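Local atomic coordinates of nucleotide-binding protein, universal stress protein UspA family (Lactobacillus plantarum, PDB entry 3S3T), a protein that binds ATP as a member of the universal stress protein family and probably serves in a stress response, its precise role being unsettled. Residues 26-31 / 111-116; 115-118 / 124-127. One frame throughout, in Å; residues are numbered along the deposited sequence.

Interactions 1 and 2 follow one strand, 111-115, to the C-terminal edge of the parallel sheet, where ATP is bound. Interaction 1 packs helix 16-32 against strand 111-115, in the hydrophobic interior. Interaction 2 begins where that strand ends: it shares Gly115 and Ala116 with interaction 1 and joins residues 115-118 to 124-127, both within the loop before helix 129-137. The centres lie about 17 Å apart, with the strand running from one toward the other. Both reach ATP and both touch the second subunit. A strand packed into the core thus leads directly into the loop that receives ribose and phosphate.

Interaction 1. Residues 26-31 / 111-116; sequences VNIAQR and LIVLGA. With ATP (adenosine-5'-triphosphate), chain I.
Ile28 of helix 16-32 packs on Leu111 and Val113 of strand 111-115 in a small, wholly apolar helix-on-sheet contact, buried in the alpha/beta core of the universal stress protein fold. Ile28 supplies both methyl ends of its branched side chain. Its CG2 lies 3.9 Å from CD2 of Leu111, and the two side chains cross at about a right angle. The longer branch leaves with CG1 anti to the carbonyl carbon (chi1 -63°) and carries CD1 on to meet CG2 of Val113 tip to tip, at 4.0 Å. CD2 of Leu111 also approaches this CD1, so three methyl-bearing side chains gather at one point. No hydrogen bond links the segments, and their closest CA atoms, of Ile28 and Val113, are still 9.5 Å apart: the helix meets the strand through side chains alone.

Leu111 and Val113 point to the helix, whereas Leu114 belongs to the nucleotide side, its CD2 lying 3.9 Å from both O2' and C1' of ATP. At the strand end the backbone turns to ligand binding: Gly115 N donates to O2' of ATP over 3.2 Å, nearly straight at 166°.

Strand 111-115 lies between strands 7-11 and 141-145, with backbone bonds from Leu111 and Val113 to Leu9 and from Ile112 and Leu114 to Ile143. Ile8 touches both Ile28 and Val113, extending the apolar layer beneath helix 16-32, while Ile112 and Leu114 pack on Val134 of helix 129-137.

Interaction 2. Residues 115-118 / 124-127; sequences GATG and RVAV. With ATP (adenosine-5'-triphosphate), chain I.
Thr117 places its methyl CG2 against the backbone of residues 125-127, 3.5 Å from Ala126 O and 3.7 Å from Val125 O. With chi1 at 57°, OG1 sits between the backbone N and the carbonyl carbon, leaving CG2 anti to that carbon and turned, in place of OG1, toward those two carbonyls. Beside it, CB of Ala116 rests 3.6 Å from the same Ala126 O. Contact in the reverse direction centres on Ala116 O, which receives a CA-H...O contact from Val127 CA at 3.4 Å; CG2 of Val127 also lies against that oxygen. The two pieces of loop therefore meet through methyl groups and carbonyls, with no conventional hydrogen bond across them.

The next shell is the nucleotide. Thr117 O accepts a hydrogen bond from the ribose O3' of ATP at 2.8 Å, and Gly118 N donates to the beta-phosphate oxygen O1B at 2.9 Å. Gly115 also brings its backbone close to the sugar, its O lying 3.2 Å from C4' of ATP.

Farther out, Ala116 forms backbone bonds with Gly128 and Ile145, Ala126 O is held by Arg146, and Arg124 makes salt bridges to Glu100 and Asp101 of the third subunit. Ser121 and Ser129, before and after residues 124-127, also bond to ATP.

Chemically, weak contacts join the two loop pieces while backbone N-H and C=O groups grip the ligand. Main-chain recognition of ribose and phosphate is consistent with the glycine-rich ATP-binding loop of ATP-binding universal stress proteins.

Interaction 1. Residues 26-31 / 111-116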
ATOM      1  N   VAL A  26      -5.300  21.546 -16.024  1.00 22.73           N
ATOM      2  CA  VAL A  26      -5.838  22.675 -16.797  1.00 24.53           C
ATOM      3  C   VAL A  26      -6.461  22.207 -18.111  1.00 24.84           C
ATOM      4  O   VAL A  26      -7.449  22.751 -18.572  1.00 25.57           O
ATOM      5  CB  VAL A  26      -4.764  23.714 -17.109  1.00 25.13           C
ATOM      6  CG1 VAL A  26      -5.362  24.858 -17.979  1.00 24.83           C
ATOM      7  CG2 VAL A  26      -4.200  24.262 -15.816  1.00 24.71           C
ATOM      8  N   ASN A  27      -5.843  21.208 -18.716  1.00 26.13           N
ATOM      9  CA  ASN A  27      -6.359  20.559 -19.911  1.00 28.06           C
ATOM     10  C   ASN A  27      -7.753  19.912 -19.663  1.00 26.92           C
ATOM     11  O   ASN A  27      -8.695  20.059 -20.449  1.00 25.99           O
ATOM     12  CB  ASN A  27      -5.322  19.519 -20.293  1.00 28.67           C
ATOM     13  CG  ASN A  27      -5.508  18.967 -21.664  1.00 36.96           C
ATOM     14  OD1 ASN A  27      -6.518  19.216 -22.343  1.00 46.06           O
ATOM     15  ND2 ASN A  27      -4.504  18.209 -22.115  1.00 43.19           N
ATOM     16  N   ILE A  28      -7.881  19.209 -18.553  1.00 24.94           N
ATOM     17  CA  ILE A  28      -9.142  18.569 -18.195  1.00 24.61           C
ATOM     18  C   ILE A  28     -10.178  19.651 -17.900  1.00 25.19           C
ATOM     19  O   ILE A  28     -11.323  19.554 -18.350  1.00 25.28           O
ATOM     20  CB  ILE A  28      -8.971  17.662 -16.948  1.00 23.90           C
ATOM     21  CG1 ILE A  28      -7.988  16.517 -17.230  1.00 22.30           C
ATOM     22  CG2 ILE A  28     -10.315  17.030 -16.533  1.00 22.67           C
ATOM     23  CD1 ILE A  28      -7.582  15.719 -15.972  1.00 19.75           C
ATOM     24  N   ALA A  29      -9.748  20.678 -17.167  1.00 24.74           N
ATOM     25  CA  ALA A  29     -10.597  21.786 -16.788  1.00 26.62           C
ATOM     26  C   ALA A  29     -11.190  22.475 -18.041  1.00 28.47           C
ATOM     27  O   ALA A  29     -12.405  22.672 -18.131  1.00 29.01           O
ATOM     28  CB  ALA A  29      -9.820  22.769 -15.922  1.00 25.66           C
ATOM     29  N   GLN A  30     -10.316  22.796 -18.995  1.00 30.02           N
ATOM     30  CA  GLN A  30     -10.701  23.354 -20.301  1.00 32.37           C
ATOM     31  C   GLN A  30     -11.734  22.463 -20.990  1.00 32.17           C
ATOM     32  O   GLN A  30     -12.724  22.973 -21.503  1.00 32.17           O
ATOM     33  CB  GLN A  30      -9.458  23.558 -21.199  1.00 33.25           C
ATOM     34  CG  GLN A  30      -9.734  23.595 -22.707  1.00 38.27           C
ATOM     35  CD  GLN A  30      -8.575  24.166 -23.493  1.00 44.76           C
ATOM     36  OE1 GLN A  30      -7.880  25.089 -23.036  1.00 46.37           O
ATOM     37  NE2 GLN A  30      -8.355  23.622 -24.690  1.00 48.27           N
ATOM     38  N   ARG A  31     -11.520  21.147 -21.000  1.00 31.51           N
ATOM     39  CA  ARG A  31     -12.432  20.248 -21.740  1.00 32.47           C
ATOM     40  C   ARG A  31     -13.826  20.114 -21.152  1.00 31.63           C
ATOM     41  O   ARG A  31     -14.809  19.986 -21.892  1.00 32.31           O
ATOM     42  CB  ARG A  31     -11.866  18.849 -21.827  1.00 33.20           C
ATOM     43  CG  ARG A  31     -11.280  18.523 -23.140  1.00 38.29           C
ATOM     44  CD  ARG A  31     -10.764  17.086 -23.078  1.00 42.96           C
ATOM     45  NE  ARG A  31     -10.111  16.647 -24.312  1.00 48.39           N
ATOM     46  CZ  ARG A  31      -9.021  17.208 -24.851  1.00 51.69           C
ATOM     47  NH1 ARG A  31      -8.448  18.285 -24.311  1.00 52.19           N
ATOM     48  NH2 ARG A  31      -8.497  16.690 -25.961  1.00 53.89           N
ATOM     49  N   LEU A 111     -13.059  15.521  -8.988  1.00 20.57           N
ATOM     50  CA  LEU A 111     -11.805  14.940  -9.432  1.00 19.56           C
ATOM     51  C   LEU A 111     -10.656  15.522  -8.653  1.00 19.23           C
ATOM     52  O   LEU A 111     -10.569  16.738  -8.462  1.00 18.43           O
ATOM     53  CB  LEU A 111     -11.547  15.264 -10.906  1.00 19.61           C
ATOM     54  CG  LEU A 111     -10.355  14.616 -11.602  1.00 21.21           C
ATOM     55  CD1 LEU A 111     -10.420  13.060 -11.547  1.00 20.16           C
ATOM     56  CD2 LEU A 111     -10.301  15.116 -13.088  1.00 20.34           C
ATOM     57  N   ILE A 112      -9.709  14.662  -8.282  1.00 19.31           N
ATOM     58  CA  ILE A 112      -8.431  15.134  -7.775  1.00 18.61           C
ATOM     59  C   ILE A 112      -7.370  14.663  -8.763  1.00 19.07           C
ATOM     60  O   ILE A 112      -7.384  13.484  -9.178  1.00 18.01           O
ATOM     61  CB  ILE A 112      -8.135  14.562  -6.376  1.00 19.07           C
ATOM     62  CG1 ILE A 112      -9.231  14.923  -5.350  1.00 20.47           C
ATOM     63  CG2 ILE A 112      -6.747  15.081  -5.884  1.00 19.09           C
ATOM     64  CD1 ILE A 112      -8.993  14.321  -3.903  1.00 16.54           C
ATOM     65  N   VAL A 113      -6.492  15.591  -9.185  1.00 19.28           N
ATOM     66  CA  VAL A 113      -5.424  15.302 -10.117  1.00 19.60           C
ATOM     67  C   VAL A 113      -4.094  15.340  -9.343  1.00 18.78           C
ATOM     68  O   VAL A 113      -3.803  16.293  -8.666  1.00 18.95           O
ATOM     69  CB  VAL A 113      -5.425  16.315 -11.298  1.00 19.95           C
ATOM     70  CG1 VAL A 113      -4.277  16.037 -12.252  1.00 19.89           C
ATOM     71  CG2 VAL A 113      -6.805  16.298 -12.052  1.00 20.69           C
ATOM     72  N   LEU A 114      -3.301  14.295  -9.453  1.00 19.67           N
ATOM     73  CA  LEU A 114      -2.032  14.161  -8.678  1.00 19.87           C
ATOM     74  C   LEU A 114      -0.893  13.741  -9.558  1.00 18.87           C
ATOM     75  O   LEU A 114      -1.062  12.940 -10.492  1.00 21.35           O
ATOM     76  CB  LEU A 114      -2.190  13.074  -7.573  1.00 20.19           C
ATOM     77  CG  LEU A 114      -3.147  13.378  -6.419  1.00 22.37           C
ATOM     78  CD1 LEU A 114      -3.571  12.086  -5.717  1.00 20.34           C
ATOM     79  CD2 LEU A 114      -2.582  14.404  -5.398  1.00 19.95           C
ATOM     80  N   GLY A 115       0.314  14.195  -9.238  1.00 19.54           N
ATOM     81  CA  GLY A 115       1.494  13.596  -9.835  1.00 18.69           C
ATOM     82  C   GLY A 115       1.713  12.237  -9.223  1.00 19.17           C
ATOM     83  O   GLY A 115       1.397  12.003  -8.058  1.00 18.50           O
ATOM     84  N   ALA A 116       2.296  11.319  -9.961  1.00 19.91           N
ATOM     85  CA  ALA A 116       2.624  10.023  -9.363  1.00 21.08           C
ATOM     86  C   ALA A 116       3.641  10.135  -8.191  1.00 21.38           C
ATOM     87  O   ALA A 116       3.481   9.468  -7.165  1.00 19.61           O
ATOM     88  CB  ALA A 116       3.151   9.097 -10.419  1.00 20.90           C
TER
HETATM   89  PG  ATP I 501       6.985  10.377  -0.486  1.00 23.61           P
HETATM   90  O1G ATP I 501       6.522  11.681   0.121  1.00 21.33           O
HETATM   91  O2G ATP I 501       8.392  10.038  -0.098  1.00 23.27           O
HETATM   92  O3G ATP I 501       6.086   9.171  -0.252  1.00 24.20           O
HETATM   93  PB  ATP I 501       7.163  11.812  -3.039  1.00 21.06           P
HETATM   94  O1B ATP I 501       8.068  11.489  -4.194  1.00 18.77           O
HETATM   95  O2B ATP I 501       7.414  13.067  -2.274  1.00 21.89           O
HETATM   96  O3B ATP I 501       7.139  10.530  -2.086  1.00 19.29           O
HETATM   97  PA  ATP I 501       4.307  12.353  -3.049  1.00 17.99           P
HETATM   98  O1A ATP I 501       4.507  13.182  -1.818  1.00 18.16           O
HETATM   99  O2A ATP I 501       3.337  11.252  -2.919  1.00 16.51           O
HETATM  100  O3A ATP I 501       5.660  11.773  -3.646  1.00 22.37           O
HETATM  101  O5' ATP I 501       3.804  13.404  -4.205  1.00 17.23           O
HETATM  102  C5' ATP I 501       2.943  12.932  -5.239  1.00 18.05           C
HETATM  103  C4' ATP I 501       1.971  14.038  -5.660  1.00 18.41           C
HETATM  104  O4' ATP I 501       1.266  14.380  -4.472  1.00 19.63           O
HETATM  105  C3' ATP I 501       2.643  15.324  -6.113  1.00 17.59           C
HETATM  106  O3' ATP I 501       3.014  15.299  -7.482  1.00 18.15           O
HETATM  107  C2' ATP I 501       1.562  16.310  -5.747  1.00 20.13           C
HETATM  108  O2' ATP I 501       0.578  16.243  -6.770  1.00 20.29           O
HETATM  109  C1' ATP I 501       0.995  15.772  -4.440  1.00 18.20           C
HETATM  110  N9  ATP I 501       1.609  16.404  -3.275  1.00 20.85           N
HETATM  111  C8  ATP I 501       2.698  15.966  -2.569  1.00 19.45           C
HETATM  112  N7  ATP I 501       2.999  16.825  -1.568  1.00 17.14           N
HETATM  113  C5  ATP I 501       2.096  17.809  -1.643  1.00 18.68           C
HETATM  114  C6  ATP I 501       1.860  19.042  -0.902  1.00 20.96           C
HETATM  115  N6  ATP I 501       2.678  19.341   0.129  1.00 21.14           N
HETATM  116  N1  ATP I 501       0.802  19.844  -1.278  1.00 19.20           N
HETATM  117  C2  ATP I 501       0.024  19.491  -2.314  1.00 21.04           C
HETATM  118  N3  ATP I 501       0.199  18.401  -3.073  1.00 15.95           N
HETATM  119  C4  ATP I 501       1.198  17.545  -2.765  1.00 17.54           C

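Interaction 2. Residues 115-118 / 124-127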
ATOM      1  N   GLY A 115       0.314  14.195  -9.238  1.00 19.54           N
ATOM      2  CA  GLY A 115       1.494  13.596  -9.835  1.00 18.69           C
ATOM      3  C   GLY A 115       1.713  12.237  -9.223  1.00 19.17           C
ATOM      4  O   GLY A 115       1.397  12.003  -8.058  1.00 18.50           O
ATOM      5  N   ALA A 116       2.296  11.319  -9.961  1.00 19.91           N
ATOM      6  CA  ALA A 116       2.624  10.023  -9.363  1.00 21.08           C
ATOM      7  C   ALA A 116       3.641  10.135  -8.191  1.00 21.38           C
ATOM      8  O   ALA A 116       3.481   9.468  -7.165  1.00 19.61           O
ATOM      9  CB  ALA A 116       3.151   9.097 -10.419  1.00 20.90           C
ATOM     10  N   THR A 117       4.669  10.961  -8.377  1.00 21.41           N
ATOM     11  CA  THR A 117       5.729  11.139  -7.390  1.00 21.23           C
ATOM     12  C   THR A 117       5.847  12.637  -7.148  1.00 21.29           C
ATOM     13  O   THR A 117       5.123  13.435  -7.780  1.00 21.19           O
ATOM     14  CB  THR A 117       7.058  10.568  -7.867  1.00 22.44           C
ATOM     15  OG1 THR A 117       7.418  11.170  -9.103  1.00 22.61           O
ATOM     16  CG2 THR A 117       6.944   9.063  -8.085  1.00 22.19           C
ATOM     17  N   GLY A 118       6.677  13.009  -6.188  1.00 20.48           N
ATOM     18  CA  GLY A 118       6.823  14.396  -5.754  1.00 20.81           C
ATOM     19  C   GLY A 118       8.275  14.742  -5.464  1.00 21.10           C
ATOM     20  O   GLY A 118       9.145  14.280  -6.178  1.00 20.10           O
ATOM     21  N   ARG A 124      13.048   5.938  -5.540  1.00 33.73           N
ATOM     22  CA  ARG A 124      12.716   4.796  -4.673  1.00 33.28           C
ATOM     23  C   ARG A 124      11.369   4.103  -4.991  1.00 32.61           C
ATOM     24  O   ARG A 124      11.250   2.884  -4.775  1.00 33.37           O
ATOM     25  CB  ARG A 124      12.716   5.270  -3.213  1.00 32.60           C
ATOM     26  CG  ARG A 124      14.091   5.836  -2.783  1.00 31.85           C
ATOM     27  CD  ARG A 124      15.050   4.784  -2.456  1.00 30.59           C
ATOM     28  NE  ARG A 124      16.337   5.354  -2.031  1.00 30.48           N
ATOM     29  CZ  ARG A 124      17.073   4.922  -1.009  1.00 30.59           C
ATOM     30  NH1 ARG A 124      16.643   3.919  -0.228  1.00 26.22           N
ATOM     31  NH2 ARG A 124      18.239   5.527  -0.740  1.00 28.57           N
ATOM     32  N   VAL A 125      10.391   4.863  -5.516  1.00 30.02           N
ATOM     33  CA  VAL A 125       9.025   4.365  -5.730  1.00 29.17           C
ATOM     34  C   VAL A 125       8.457   4.886  -7.048  1.00 29.11           C
ATOM     35  O   VAL A 125       8.886   5.944  -7.524  1.00 30.10           O
ATOM     36  CB  VAL A 125       8.088   4.862  -4.616  1.00 29.24           C
ATOM     37  CG1 VAL A 125       8.586   4.444  -3.230  1.00 28.20           C
ATOM     38  CG2 VAL A 125       7.930   6.374  -4.698  1.00 25.69           C
ATOM     39  N   ALA A 126       7.487   4.170  -7.623  1.00 28.13           N
ATOM     40  CA  ALA A 126       6.780   4.641  -8.841  1.00 27.33           C
ATOM     41  C   ALA A 126       5.572   5.512  -8.488  1.00 25.07           C
ATOM     42  O   ALA A 126       5.091   6.321  -9.329  1.00 22.38           O
ATOM     43  CB  ALA A 126       6.364   3.476  -9.716  1.00 28.21           C
ATOM     44  N   VAL A 127       5.093   5.367  -7.234  1.00 22.81           N
ATOM     45  CA  VAL A 127       4.016   6.186  -6.712  1.00 21.75           C
ATOM     46  C   VAL A 127       4.289   6.536  -5.257  1.00 19.91           C
ATOM     47  O   VAL A 127       4.617   5.659  -4.444  1.00 21.11           O
ATOM     48  CB  VAL A 127       2.638   5.517  -6.776  1.00 22.37           C
ATOM     49  CG1 VAL A 127       2.555   4.406  -5.805  1.00 22.32           C
ATOM     50  CG2 VAL A 127       1.542   6.549  -6.457  1.00 23.85           C
TER
HETATM   51  PG  ATP I 501       6.985  10.377  -0.486  1.00 23.61           P
HETATM   52  O1G ATP I 501       6.522  11.681   0.121  1.00 21.33           O
HETATM   53  O2G ATP I 501       8.392  10.038  -0.098  1.00 23.27           O
HETATM   54  O3G ATP I 501       6.086   9.171  -0.252  1.00 24.20           O
HETATM   55  PB  ATP I 501       7.163  11.812  -3.039  1.00 21.06           P
HETATM   56  O1B ATP I 501       8.068  11.489  -4.194  1.00 18.77           O
HETATM   57  O2B ATP I 501       7.414  13.067  -2.274  1.00 21.89           O
HETATM   58  O3B ATP I 501       7.139  10.530  -2.086  1.00 19.29           O
HETATM   59  PA  ATP I 501       4.307  12.353  -3.049  1.00 17.99           P
HETATM   60  O1A ATP I 501       4.507  13.182  -1.818  1.00 18.16           O
HETATM   61  O2A ATP I 501       3.337  11.252  -2.919  1.00 16.51           O
HETATM   62  O3A ATP I 501       5.660  11.773  -3.646  1.00 22.37           O
HETATM   63  O5' ATP I 501       3.804  13.404  -4.205  1.00 17.23           O
HETATM   64  C5' ATP I 501       2.943  12.932  -5.239  1.00 18.05           C
HETATM   65  C4' ATP I 501       1.971  14.038  -5.660  1.00 18.41           C
HETATM   66  O4' ATP I 501       1.266  14.380  -4.472  1.00 19.63           O
HETATM   67  C3' ATP I 501       2.643  15.324  -6.113  1.00 17.59           C
HETATM   68  O3' ATP I 501       3.014  15.299  -7.482  1.00 18.15           O
HETATM   69  C2' ATP I 501       1.562  16.310  -5.747  1.00 20.13           C
HETATM   70  O2' ATP I 501       0.578  16.243  -6.770  1.00 20.29           O
HETATM   71  C1' ATP I 501       0.995  15.772  -4.440  1.00 18.20           C
HETATM   72  N9  ATP I 501       1.609  16.404  -3.275  1.00 20.85           N
HETATM   73  C8  ATP I 501       2.698  15.966  -2.569  1.00 19.45           C
HETATM   74  N7  ATP I 501       2.999  16.825  -1.568  1.00 17.14           N
HETATM   75  C5  ATP I 501       2.096  17.809  -1.643  1.00 18.68           C
HETATM   76  C6  ATP I 501       1.860  19.042  -0.902  1.00 20.96           C
HETATM   77  N6  ATP I 501       2.678  19.341   0.129  1.00 21.14           N
HETATM   78  N1  ATP I 501       0.802  19.844  -1.278  1.00 19.20           N
HETATM   79  C2  ATP I 501       0.024  19.491  -2.314  1.00 21.04           C
HETATM   80  N3  ATP I 501       0.199  18.401  -3.073  1.00 15.95           N
HETATM   81  C4  ATP I 501       1.198  17.545  -2.765  1.00 17.54           C